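Local coordinates for oxygen-independent coproporphyrinogen III oxidase (Escherichia coli, PDB 1OLT), which catalyses the anaerobic, radical SAM-dependent oxidative decarboxylation of two propionate groups of coproporphyrinogen III, giving the vinyl groups of protoporphyrinogen IX in haem biosynthesis, at residues Ala140-Pro148 / Leu159-Gly170; Thr204-Leu214 / Leu232-Tyr242. All coordinates share one frame; numbering follows the deposited sequence. Where two conformers were deposited one is given.

Interaction 1 (Ala140-Pro148 / Leu159-Gly170). With SAM (S-adenosylmethionine), chain C; SAM (S-adenosylmethionine), chain D.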
loop_
_atom_site.group_PDB
_atom_site.type_symbol
_atom_site.label_atom_id
_atom_site.label_comp_id
_atom_site.label_asym_id
_atom_site.label_seq_id
_atom_site.Cartn_x
_atom_site.Cartn_y
_atom_site.Cartn_z
ATOM N N ALA A 140 -10.347 6.531 -15.478
ATOM C CA ALA A 140 -9.669 5.642 -14.553
ATOM C C ALA A 140 -8.396 6.244 -13.986
ATOM O O ALA A 140 -7.679 6.962 -14.633
ATOM C CB ALA A 140 -9.378 4.244 -15.250
ATOM N N GLU A 141 -8.008 5.740 -12.813
ATOM C CA GLU A 141 -6.837 6.217 -12.051
ATOM C C GLU A 141 -5.866 5.148 -12.423
ATOM O O GLU A 141 -6.101 3.991 -12.157
ATOM C CB GLU A 141 -7.151 6.238 -10.555
ATOM C CG GLU A 141 -5.987 6.532 -9.648
ATOM C CD GLU A 141 -6.300 6.233 -8.171
ATOM O OE1 GLU A 141 -7.138 6.924 -7.580
ATOM O OE2 GLU A 141 -5.703 5.301 -7.608
ATOM N N ILE A 142 -4.809 5.528 -13.095
ATOM C CA ILE A 142 -3.812 4.566 -13.648
ATOM C C ILE A 142 -2.407 4.948 -13.114
ATOM O O ILE A 142 -1.855 6.009 -13.462
ATOM C CB ILE A 142 -3.875 4.599 -15.197
ATOM C CG1 ILE A 142 -5.270 4.169 -15.672
ATOM C CG2 ILE A 142 -2.846 3.676 -15.820
ATOM C CD1 ILE A 142 -5.468 4.322 -17.109
ATOM N N SER A 143 -1.894 4.140 -12.202
ATOM C CA SER A 143 -0.715 4.476 -11.425
ATOM C C SER A 143 0.376 3.416 -11.517
ATOM O O SER A 143 0.131 2.245 -11.820
ATOM C CB SER A 143 -1.044 4.686 -9.939
ATOM O OG SER A 143 -1.727 3.615 -9.365
ATOM N N ILE A 144 1.581 3.855 -11.237
ATOM C CA ILE A 144 2.737 2.985 -11.346
ATOM C C ILE A 144 3.794 3.487 -10.358
ATOM O O ILE A 144 3.886 4.694 -10.072
ATOM C CB ILE A 144 3.289 3.031 -12.792
ATOM C CG1 ILE A 144 4.460 2.064 -13.023
ATOM C CG2 ILE A 144 3.731 4.443 -13.169
ATOM C CD1 ILE A 144 4.885 1.929 -14.451
ATOM N N GLU A 145 4.596 2.548 -9.873
ATOM C CA GLU A 145 5.770 2.835 -9.064
ATOM C C GLU A 145 7.039 2.830 -9.865
ATOM O O GLU A 145 7.211 2.026 -10.780
ATOM C CB GLU A 145 5.846 1.831 -7.927
ATOM C CG GLU A 145 4.515 1.724 -7.167
ATOM C CD GLU A 145 4.568 0.925 -5.912
ATOM O OE1 GLU A 145 5.520 1.182 -5.101
ATOM O OE2 GLU A 145 3.645 0.055 -5.726
ATOM N N VAL A 146 7.957 3.725 -9.512
ATOM C CA VAL A 146 9.098 4.055 -10.363
ATOM C C VAL A 146 10.341 4.091 -9.502
ATOM O O VAL A 146 10.370 4.789 -8.510
ATOM C CB VAL A 146 8.933 5.455 -11.024
ATOM C CG1 VAL A 146 10.160 5.773 -11.874
ATOM C CG2 VAL A 146 7.698 5.495 -11.895
ATOM N N ASP A 147 11.361 3.354 -9.888
ATOM C CA ASP A 147 12.697 3.465 -9.276
ATOM C C ASP A 147 13.484 4.537 -10.077
ATOM O O ASP A 147 13.640 4.412 -11.299
ATOM C CB ASP A 147 13.364 2.099 -9.425
ATOM C CG ASP A 147 14.815 2.061 -8.967
ATOM O OD1 ASP A 147 15.260 2.911 -8.167
ATOM O OD2 ASP A 147 15.567 1.126 -9.359
ATOM N N PRO A 148 13.989 5.585 -9.428
ATOM C CA PRO A 148 14.643 6.678 -10.174
ATOM C C PRO A 148 16.155 6.380 -10.477
ATOM O O PRO A 148 17.068 7.234 -10.169
ATOM C CB PRO A 148 14.525 7.829 -9.218
ATOM C CG PRO A 148 14.739 7.107 -7.827
ATOM C CD PRO A 148 13.932 5.843 -7.992
ATOM N N LEU A 159 4.848 6.698 -20.445
ATOM C CA LEU A 159 3.807 6.309 -19.494
ATOM C C LEU A 159 2.564 7.192 -19.632
ATOM O O LEU A 159 1.420 6.729 -19.601
ATOM C CB LEU A 159 4.316 6.362 -18.034
ATOM C CG LEU A 159 5.443 5.357 -17.781
ATOM C CD1 LEU A 159 6.158 5.672 -16.511
ATOM C CD2 LEU A 159 4.842 3.966 -17.744
ATOM N N ARG A 160 2.791 8.481 -19.711
ATOM C CA ARG A 160 1.713 9.394 -19.954
ATOM C C ARG A 160 0.938 9.090 -21.256
ATOM O O ARG A 160 -0.315 9.106 -21.284
ATOM C CB ARG A 160 2.288 10.762 -20.032
ATOM C CG ARG A 160 1.358 11.708 -19.668
ATOM C CD ARG A 160 1.180 11.918 -18.108
ATOM N NE ARG A 160 0.155 12.980 -18.114
ATOM C CZ ARG A 160 -1.140 12.732 -18.184
ATOM N NH1 ARG A 160 -1.617 11.474 -18.125
ATOM N NH2 ARG A 160 -1.970 13.726 -18.257
ATOM N N ALA A 161 1.654 8.789 -22.332
ATOM C CA ALA A 161 0.989 8.476 -23.600
ATOM C C ALA A 161 0.215 7.181 -23.460
ATOM O O ALA A 161 -0.782 7.020 -24.129
ATOM C CB ALA A 161 2.024 8.388 -24.855
ATOM N N GLU A 162 0.658 6.285 -22.601
ATOM C CA GLU A 162 -0.075 5.039 -22.320
ATOM C C GLU A 162 -1.215 5.201 -21.340
ATOM O O GLU A 162 -1.954 4.275 -21.132
ATOM C CB GLU A 162 0.861 3.924 -21.829
ATOM C CG GLU A 162 1.883 3.487 -22.856
ATOM C CD GLU A 162 1.283 2.652 -24.022
ATOM O OE1 GLU A 162 0.152 2.143 -23.888
ATOM O OE2 GLU A 162 1.958 2.524 -25.058
ATOM N N GLY A 163 -1.392 6.396 -20.774
ATOM C CA GLY A 163 -2.585 6.731 -20.009
ATOM C C GLY A 163 -2.278 6.726 -18.499
ATOM O O GLY A 163 -3.184 6.957 -17.697
ATOM N N PHE A 164 -1.023 6.535 -18.117
ATOM C CA PHE A 164 -0.706 6.662 -16.669
ATOM C C PHE A 164 -0.887 8.104 -16.217
ATOM O O PHE A 164 -0.480 9.010 -16.920
ATOM C CB PHE A 164 0.681 6.174 -16.352
ATOM C CG PHE A 164 0.815 4.672 -16.391
ATOM C CD1 PHE A 164 1.107 4.013 -17.579
ATOM C CD2 PHE A 164 0.620 3.909 -15.259
ATOM C CE1 PHE A 164 1.239 2.663 -17.585
ATOM C CE2 PHE A 164 0.705 2.523 -15.307
ATOM C CZ PHE A 164 1.049 1.920 -16.460
ATOM N N ASN A 165 -1.542 8.301 -15.085
ATOM C CA ASN A 165 -1.782 9.657 -14.527
ATOM C C ASN A 165 -1.317 9.888 -13.076
ATOM O O ASN A 165 -1.453 11.030 -12.539
ATOM C CB ASN A 165 -3.244 10.089 -14.725
ATOM C CG ASN A 165 -4.266 9.024 -14.304
ATOM O OD1 ASN A 165 -4.083 8.282 -13.346
ATOM N ND2 ASN A 165 -5.366 8.991 -15.015
ATOM N N ARG A 166 -0.845 8.813 -12.447
ATOM C CA ARG A 166 -0.278 8.890 -11.148
ATOM C C ARG A 166 0.970 8.054 -11.029
ATOM O O ARG A 166 1.061 6.986 -11.542
ATOM C CB ARG A 166 -1.222 8.381 -10.113
ATOM C CG ARG A 166 -2.570 8.957 -10.250
ATOM C CD ARG A 166 -3.290 8.999 -9.024
ATOM N NE ARG A 166 -4.388 9.958 -9.096
ATOM C CZ ARG A 166 -5.324 9.981 -8.209
ATOM N NH1 ARG A 166 -5.248 9.124 -7.181
ATOM N NH2 ARG A 166 -6.336 10.863 -8.328
ATOM N N LEU A 167 1.942 8.565 -10.289
ATOM C CA LEU A 167 3.155 7.805 -10.004
ATOM C C LEU A 167 3.629 7.946 -8.546
ATOM O O LEU A 167 3.366 8.963 -7.884
ATOM C CB LEU A 167 4.273 8.164 -10.993
ATOM C CG LEU A 167 5.199 9.377 -10.921
ATOM C CD1 LEU A 167 6.237 9.406 -9.795
ATOM C CD2 LEU A 167 5.920 9.460 -12.279
ATOM N N SER A 168 4.383 6.939 -8.122
ATOM C CA SER A 168 5.032 6.843 -6.842
ATOM C C SER A 168 6.502 6.532 -7.140
ATOM O O SER A 168 6.816 5.718 -8.054
ATOM C CB SER A 168 4.391 5.752 -6.022
ATOM O OG SER A 168 5.042 5.720 -4.791
ATOM N N MET A 169 7.409 7.199 -6.428
ATOM C CA MET A 169 8.814 7.054 -6.663
ATOM C C MET A 169 9.504 6.772 -5.351
ATOM O O MET A 169 9.344 7.503 -4.382
ATOM C CB MET A 169 9.339 8.336 -7.300
ATOM C CG MET A 169 10.840 8.439 -7.500
ATOM S SD MET A 169 11.366 10.070 -8.192
ATOM C CE MET A 169 10.196 10.153 -9.570
ATOM N N GLY A 170 10.292 5.708 -5.329
ATOM C CA GLY A 170 11.094 5.402 -4.174
ATOM C C GLY A 170 12.283 6.339 -4.061
ATOM O O GLY A 170 13.018 6.508 -5.013
HETATM N N SAM C . 10.934 -0.570 -6.798
HETATM C CA SAM C . 10.706 0.867 -6.723
HETATM C C SAM C . 11.720 1.620 -5.853
HETATM O O SAM C . 12.407 0.966 -4.993
HETATM O OXT SAM C . 11.837 2.800 -6.113
HETATM C CB SAM C . 9.302 1.044 -6.113
HETATM C CG SAM C . 9.085 1.086 -4.624
HETATM S SD SAM C . 9.286 -0.452 -3.761
HETATM C CE SAM C . 8.208 -1.609 -4.615
HETATM C "C5'" SAM C . 8.068 -0.236 -2.352
HETATM C "C4'" SAM C . 8.518 0.521 -1.053
HETATM O "O4'" SAM C . 8.594 -0.305 0.102
HETATM C "C3'" SAM C . 9.913 1.094 -1.138
HETATM O "O3'" SAM C . 10.013 2.253 -1.975
HETATM C "C2'" SAM C . 10.302 1.298 0.332
HETATM O "O2'" SAM C . 10.009 2.628 0.758
HETATM C "C1'" SAM C . 9.395 0.342 1.067
HETATM N N9 SAM C . 10.100 -0.686 1.805
HETATM C C8 SAM C . 10.699 -1.781 1.236
HETATM N N7 SAM C . 11.226 -2.533 2.198
HETATM C C5 SAM C . 10.945 -1.929 3.396
HETATM C C6 SAM C . 11.237 -2.265 4.729
HETATM N N6 SAM C . 11.900 -3.369 5.072
HETATM N N1 SAM C . 10.803 -1.420 5.712
HETATM C C2 SAM C . 10.099 -0.256 5.383
HETATM N N3 SAM C . 9.807 0.067 4.102
HETATM C C4 SAM C . 10.240 -0.761 3.130
HETATM N N SAM D . 4.649 -3.431 1.775
HETATM C CA SAM D . 5.602 -2.353 2.101
HETATM C C SAM D . 6.063 -2.422 3.572
HETATM O O SAM D . 7.256 -2.534 3.915
HETATM O OXT SAM D . 5.270 -2.388 4.537
HETATM C CB SAM D . 4.987 -0.971 1.758
HETATM C CG SAM D . 4.749 -0.690 0.240
HETATM S SD SAM D . 3.001 -0.728 -0.281
HETATM C CE SAM D . 2.568 1.049 -0.277
HETATM C "C5'" SAM D . 2.877 -1.064 -2.078
HETATM C "C4'" SAM D . 3.422 -2.438 -2.435
HETATM O "O4'" SAM D . 2.546 -3.384 -1.843
HETATM C "C3'" SAM D . 3.411 -2.761 -3.933
HETATM O "O3'" SAM D . 4.484 -2.133 -4.611
HETATM C "C2'" SAM D . 3.419 -4.263 -3.865
HETATM O "O2'" SAM D . 4.695 -4.720 -3.506
HETATM C "C1'" SAM D . 2.447 -4.535 -2.704
HETATM N N9 SAM D . 1.068 -4.659 -3.145
HETATM C C8 SAM D . 0.183 -3.665 -3.371
HETATM N N7 SAM D . -1.012 -4.229 -3.804
HETATM C C5 SAM D . -0.867 -5.528 -3.841
HETATM C C6 SAM D . -1.712 -6.542 -4.200
HETATM N N6 SAM D . -2.968 -6.353 -4.565
HETATM N N1 SAM D . -1.219 -7.796 -4.143
HETATM C C2 SAM D . 0.042 -8.046 -3.757
HETATM N N3 SAM D . 0.890 -7.063 -3.428
HETATM C C4 SAM D . 0.432 -5.820 -3.461
HETATM O O HOH W 1 6.625 3.627 -4.631
#

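Interaction 2 (Thr204-Leu214 / Leu232-Tyr242). With SAM (S-adenosylmethionine), chain C.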
loop_
_atom_site.group_PDB
_atom_site.type_symbol
_atom_site.label_atom_id
_atom_site.label_comp_id
_atom_site.label_asym_id
_atom_site.label_seq_id
_atom_site.Cartn_x
_atom_site.Cartn_y
_atom_site.Cartn_z
ATOM N N THR A 204 -0.151 14.077 -11.530
ATOM C CA THR A 204 -0.624 14.697 -10.257
ATOM C C THR A 204 -0.642 13.658 -9.181
ATOM O O THR A 204 -0.569 12.502 -9.442
ATOM C CB THR A 204 -2.050 15.267 -10.384
ATOM O OG1 THR A 204 -2.912 14.257 -10.896
ATOM C CG2 THR A 204 -2.141 16.344 -11.411
ATOM N N SER A 205 -0.787 14.057 -7.930
ATOM C CA SER A 205 -0.739 13.111 -6.798
ATOM C C SER A 205 0.517 12.297 -6.723
ATOM O O SER A 205 0.488 11.135 -6.304
ATOM C CB SER A 205 -1.918 12.140 -6.825
ATOM O OG SER A 205 -3.133 12.853 -6.815
ATOM N N THR A 206 1.640 12.882 -7.127
ATOM C CA THR A 206 2.924 12.174 -7.054
ATOM C C THR A 206 3.406 11.914 -5.626
ATOM O O THR A 206 3.536 12.847 -4.815
ATOM C CB THR A 206 3.973 12.972 -7.803
ATOM O OG1 THR A 206 3.623 12.975 -9.187
ATOM C CG2 THR A 206 5.272 12.304 -7.786
ATOM N N ASN A 207 3.708 10.651 -5.347
ATOM C CA ASN A 207 4.163 10.193 -4.053
ATOM C C ASN A 207 5.638 9.910 -4.091
ATOM O O ASN A 207 6.160 9.373 -5.112
ATOM C CB ASN A 207 3.382 8.928 -3.650
ATOM C CG ASN A 207 3.891 8.329 -2.375
ATOM O OD1 ASN A 207 4.657 7.332 -2.361
ATOM N ND2 ASN A 207 3.570 8.956 -1.303
ATOM N N ILE A 208 6.340 10.273 -3.022
ATOM C CA ILE A 208 7.637 9.669 -2.745
ATOM C C ILE A 208 7.678 8.818 -1.460
ATOM O O ILE A 208 7.066 9.197 -0.391
ATOM C CB ILE A 208 8.746 10.665 -2.729
ATOM C CG1 ILE A 208 8.721 11.529 -1.555
ATOM C CG2 ILE A 208 8.777 11.568 -3.978
ATOM C CD1 ILE A 208 10.052 12.019 -1.276
ATOM N N ASP A 209 8.399 7.696 -1.516
ATOM C CA ASP A 209 8.666 6.866 -0.359
ATOM C C ASP A 209 9.986 7.238 0.306
ATOM O O ASP A 209 11.014 7.448 -0.380
ATOM C CB ASP A 209 8.779 5.393 -0.718
ATOM C CG ASP A 209 7.551 4.822 -1.369
ATOM O OD1 ASP A 209 6.410 5.303 -1.160
ATOM O OD2 ASP A 209 7.658 3.785 -2.094
ATOM N N LEU A 210 9.933 7.386 1.632
ATOM C CA LEU A 210 11.055 7.547 2.476
ATOM C C LEU A 210 11.008 6.435 3.537
ATOM O O LEU A 210 9.931 5.915 3.856
ATOM C CB LEU A 210 11.103 8.907 3.154
ATOM C CG LEU A 210 11.158 10.126 2.248
ATOM C CD1 LEU A 210 10.955 11.448 3.075
ATOM C CD2 LEU A 210 12.458 10.117 1.558
ATOM N N ILE A 211 12.178 6.061 4.047
ATOM C CA ILE A 211 12.267 5.133 5.186
ATOM C C ILE A 211 13.106 5.718 6.302
ATOM O O ILE A 211 14.216 6.242 6.070
ATOM C CB ILE A 211 12.850 3.777 4.784
ATOM C CG1 ILE A 211 12.121 3.170 3.595
ATOM C CG2 ILE A 211 12.889 2.834 5.966
ATOM C CD1 ILE A 211 12.865 1.908 3.022
ATOM N N TYR A 212 12.570 5.645 7.535
ATOM C CA TYR A 212 13.320 6.051 8.744
ATOM C C TYR A 212 13.643 4.803 9.571
ATOM O O TYR A 212 12.884 3.844 9.600
ATOM C CB TYR A 212 12.604 7.152 9.559
ATOM C CG TYR A 212 11.408 6.713 10.355
ATOM C CD1 TYR A 212 10.188 6.621 9.775
ATOM C CD2 TYR A 212 11.531 6.381 11.704
ATOM C CE1 TYR A 212 9.101 6.225 10.477
ATOM C CE2 TYR A 212 10.414 5.988 12.441
ATOM C CZ TYR A 212 9.226 5.875 11.791
ATOM O OH TYR A 212 8.116 5.485 12.470
ATOM N N GLY A 213 14.789 4.806 10.204
ATOM C CA GLY A 213 15.324 3.606 10.883
ATOM C C GLY A 213 16.418 2.833 10.126
ATOM O O GLY A 213 16.830 1.766 10.528
ATOM N N LEU A 214 16.856 3.370 8.996
ATOM C CA LEU A 214 17.929 2.772 8.212
ATOM C C LEU A 214 19.259 3.000 8.898
ATOM O O LEU A 214 19.381 3.923 9.689
ATOM C CB LEU A 214 17.935 3.385 6.814
ATOM C CG LEU A 214 16.785 3.080 5.891
ATOM C CD1 LEU A 214 16.894 3.794 4.576
ATOM C CD2 LEU A 214 16.587 1.560 5.602
ATOM N N LEU A 232 11.979 19.485 -3.125
ATOM C CA LEU A 232 11.499 18.597 -4.206
ATOM C C LEU A 232 10.019 18.716 -4.417
ATOM O O LEU A 232 9.510 18.559 -5.535
ATOM C CB LEU A 232 11.894 17.172 -3.835
ATOM C CG LEU A 232 11.544 16.019 -4.704
ATOM C CD1 LEU A 232 12.398 16.155 -5.993
ATOM C CD2 LEU A 232 11.830 14.704 -3.941
ATOM N N ASN A 233 9.306 19.027 -3.326
ATOM C CA ASN A 233 7.864 19.301 -3.354
ATOM C C ASN A 233 6.995 18.207 -3.994
ATOM O O ASN A 233 6.279 18.476 -4.961
ATOM C CB ASN A 233 7.656 20.652 -4.045
ATOM C CG ASN A 233 6.226 21.114 -4.031
ATOM O OD1 ASN A 233 5.481 20.799 -3.119
ATOM N ND2 ASN A 233 5.850 21.914 -5.018
ATOM N N PRO A 234 7.007 16.994 -3.449
ATOM C CA PRO A 234 6.096 15.953 -3.882
ATOM C C PRO A 234 4.703 16.302 -3.453
ATOM O O PRO A 234 4.543 17.081 -2.512
ATOM C CB PRO A 234 6.574 14.695 -3.122
ATOM C CG PRO A 234 7.248 15.182 -1.943
ATOM C CD PRO A 234 7.838 16.556 -2.312
ATOM N N ASP A 235 3.707 15.718 -4.105
ATOM C CA ASP A 235 2.328 15.897 -3.716
ATOM C C ASP A 235 1.979 15.083 -2.445
ATOM O O ASP A 235 1.141 15.516 -1.645
ATOM C CB ASP A 235 1.379 15.514 -4.844
ATOM C CG ASP A 235 1.602 16.348 -6.077
ATOM O OD1 ASP A 235 1.728 17.596 -5.930
ATOM O OD2 ASP A 235 1.702 15.848 -7.203
ATOM N N ARG A 236 2.654 13.963 -2.256
ATOM C CA ARG A 236 2.337 13.038 -1.183
ATOM C C ARG A 236 3.635 12.370 -0.765
ATOM O O ARG A 236 4.559 12.219 -1.585
ATOM C CB ARG A 236 1.374 11.911 -1.623
ATOM C CG ARG A 236 -0.021 12.251 -1.943
ATOM C CD ARG A 236 -0.793 11.059 -2.647
ATOM N NE ARG A 236 -2.192 11.429 -2.905
ATOM C CZ ARG A 236 -3.087 10.711 -3.596
ATOM N NH1 ARG A 236 -2.789 9.515 -4.089
ATOM N NH2 ARG A 236 -4.313 11.191 -3.752
ATOM N N LEU A 237 3.688 11.944 0.494
ATOM C CA LEU A 237 4.849 11.250 1.053
ATOM C C LEU A 237 4.387 10.032 1.838
ATOM O O LEU A 237 3.349 10.045 2.533
ATOM C CB LEU A 237 5.671 12.099 2.003
ATOM C CG LEU A 237 6.297 13.371 1.514
ATOM C CD1 LEU A 237 5.396 14.523 1.725
ATOM C CD2 LEU A 237 7.571 13.651 2.257
ATOM N N SER A 238 5.153 8.987 1.727
ATOM C CA SER A 238 4.982 7.818 2.535
ATOM C C SER A 238 6.286 7.622 3.275
ATOM O O SER A 238 7.305 7.417 2.646
ATOM C CB SER A 238 4.623 6.638 1.661
ATOM O OG SER A 238 3.477 6.917 0.871
ATOM N N VAL A 239 6.263 7.652 4.580
ATOM C CA VAL A 239 7.454 7.598 5.425
ATOM C C VAL A 239 7.329 6.341 6.302
ATOM O O VAL A 239 6.589 6.332 7.292
ATOM C CB VAL A 239 7.534 8.827 6.247
ATOM C CG1 VAL A 239 8.895 8.882 7.025
ATOM C CG2 VAL A 239 7.429 10.059 5.348
ATOM N N PHE A 240 7.979 5.268 5.873
ATOM C CA PHE A 240 7.862 3.959 6.513
ATOM C C PHE A 240 8.888 3.778 7.572
ATOM O O PHE A 240 10.047 4.205 7.452
ATOM C CB PHE A 240 8.056 2.859 5.452
ATOM C CG PHE A 240 7.079 2.964 4.316
ATOM C CD1 PHE A 240 5.722 2.784 4.547
ATOM C CD2 PHE A 240 7.497 3.228 3.040
ATOM C CE1 PHE A 240 4.782 2.844 3.501
ATOM C CE2 PHE A 240 6.558 3.284 1.962
ATOM C CZ PHE A 240 5.202 3.112 2.211
ATOM N N ASN A 241 8.482 3.150 8.624
ATOM C CA ASN A 241 9.392 2.712 9.664
ATOM C C ASN A 241 10.149 1.449 9.128
ATOM O O ASN A 241 9.523 0.508 8.650
ATOM C CB ASN A 241 8.598 2.326 10.924
ATOM C CG ASN A 241 9.503 1.807 12.038
ATOM O OD1 ASN A 241 10.517 2.393 12.336
ATOM N ND2 ASN A 241 9.157 0.726 12.598
ATOM N N TYR A 242 11.470 1.421 9.230
ATOM C CA TYR A 242 12.215 0.273 8.662
ATOM C C TYR A 242 11.844 -0.996 9.407
ATOM O O TYR A 242 12.045 -1.103 10.587
ATOM C CB TYR A 242 13.726 0.537 8.706
ATOM C CG TYR A 242 14.564 -0.632 8.274
ATOM C CD1 TYR A 242 14.277 -1.326 7.110
ATOM C CD2 TYR A 242 15.604 -1.071 9.065
ATOM C CE1 TYR A 242 15.068 -2.410 6.727
ATOM C CE2 TYR A 242 16.338 -2.166 8.734
ATOM C CZ TYR A 242 16.088 -2.817 7.532
ATOM O OH TYR A 242 16.822 -3.928 7.238
HETATM N N SAM C . 10.934 -0.570 -6.798
HETATM C CA SAM C . 10.706 0.867 -6.723
HETATM C C SAM C . 11.720 1.620 -5.853
HETATM O O SAM C . 12.407 0.966 -4.993
HETATM O OXT SAM C . 11.837 2.800 -6.113
HETATM C CB SAM C . 9.302 1.044 -6.113
HETATM C CG SAM C . 9.085 1.086 -4.624
HETATM S SD SAM C . 9.286 -0.452 -3.761
HETATM C CE SAM C . 8.208 -1.609 -4.615
HETATM C "C5'" SAM C . 8.068 -0.236 -2.352
HETATM C "C4'" SAM C . 8.518 0.521 -1.053
HETATM O "O4'" SAM C . 8.594 -0.305 0.102
HETATM C "C3'" SAM C . 9.913 1.094 -1.138
HETATM O "O3'" SAM C . 10.013 2.253 -1.975
HETATM C "C2'" SAM C . 10.302 1.298 0.332
HETATM O "O2'" SAM C . 10.009 2.628 0.758
HETATM C "C1'" SAM C . 9.395 0.342 1.067
HETATM N N9 SAM C . 10.100 -0.686 1.805
HETATM C C8 SAM C . 10.699 -1.781 1.236
HETATM N N7 SAM C . 11.226 -2.533 2.198
HETATM C C5 SAM C . 10.945 -1.929 3.396
HETATM C C6 SAM C . 11.237 -2.265 4.729
HETATM N N6 SAM C . 11.900 -3.369 5.072
HETATM N N1 SAM C . 10.803 -1.420 5.712
HETATM C C2 SAM C . 10.099 -0.256 5.383
HETATM N N3 SAM C . 9.807 0.067 4.102
HETATM C C4 SAM C . 10.240 -0.761 3.130
#

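Interaction 1 (Ala140-Pro148 / Leu159-Gly170)
Ile142 and Ile144 flank the Phe164 ring. CG2 of Ile142 sits over one face, 3.8 Å from the ring centroid in a CH-pi contact; over the opposite face lies CD1 of Ile144, whose CB touches Phe164 CE2 at 3.6 Å. With CG1 anti to the backbone N (chi1 -176°), Ile144 also carries CD1 to Leu159 CD2, 3.9 Å away. Just before strand 166-170, the Asn165 amide reads the backbone of 140-142: ND2 donates to Ala140 O at 3.1 Å, and OD1 accepts from Ile142 N at 2.9 Å. Ile142 O in turn takes the N-H groups of Asn165 and Arg166. Strands 140-146 and 166-170 run parallel, joined through helix 154-161 as a beta-alpha-beta unit of the radical SAM barrel. On the Ser143 face, in one conformer of each, the Glu141 carboxylate stacks on the Arg166 guanidinium, planes 18° apart; OE1 lies 2.9 Å from NH1 but well out of plane, so charge binds them without a directed N-H, and Glu296 also pairs with NH1. Further along, Glu145 OE2 accepts a hydrogen bond from O3' of the S-adenosylmethionine of chain D at 2.6 Å. His109 NE2 bonds the same OE2, so protein and ligand both hold the carboxylate. A water links Glu145 OE1 to Ser168 OG, itself also hydrogen-bonded to Asn207 on strand 207-212.

Interaction 2 (Thr204-Leu214 / Leu232-Tyr242)
Tyr212 lies across Asn241, its ring covered on one face by Asn241 CA, 4.0 Å from the centroid in a CH-pi contact. Its chi1 of 74° wedges CG between the backbone N and the carbonyl carbon, turning the ring over the neighbouring strand, where CD1 reaches CG1 of Val239 at 3.8 Å. An alanine here takes away the ring that packs on Asn241 CA and Val239 CG1, and is likely to open a gap beside the strand end. Ile208, on the same face, meets Leu232 tip to tip and sets CG2 against Pro234 CB at 3.9 Å, joining the end of helix 219-232 to the sheet. Strands 207-212 and 236-241 are the parallel pair of a beta-alpha-beta unit, and their ladder includes a nearly straight bond from Leu210 N to Ser238 O (173°). Tyr242 continues it, its N bonded to Tyr212 O at 2.8 Å; Leu214 CD2 covers one face of its ring, and Ile211 CG2 approaches its CB at 3.7 Å. At the other end Asp235 OD2 accepts from Thr206 N through its anti lone pair at 3.0 Å, while Arg292 pairs with OD1. The Asp209 face is the ligand side: OD2 lies 2.8 Å from O3' of S-adenosylmethionine (chain C), and the Phe240 ring turns its edge to O2'. The face of Ile208 and Leu210 is largely apolar, whereas the acceptor Asp209 probably helps select and orient the ribose.

Followed from the N terminus, interaction 1 closes first, bringing strand 140-146 beside strand 166-172 across a short connection that includes helix 154-161. The chain then passes through helices 176-182 and 188-200 before interaction 2 opens at 204-214 and closes, after helix 219-232, at 232-242. The two loops therefore follow in series, neither nesting nor crossing. In space they adjoin, because strands 166-172 and 207-212 are neighbours: Met169 N probably bonds to Asn207 O, and Leu167 packs on Thr206. Four successive parallel strands of the barrel wall are thereby tied together. Both contacts touch the S-adenosylmethionine of chain C, one at its methionine part, the other at its ribose and adenine.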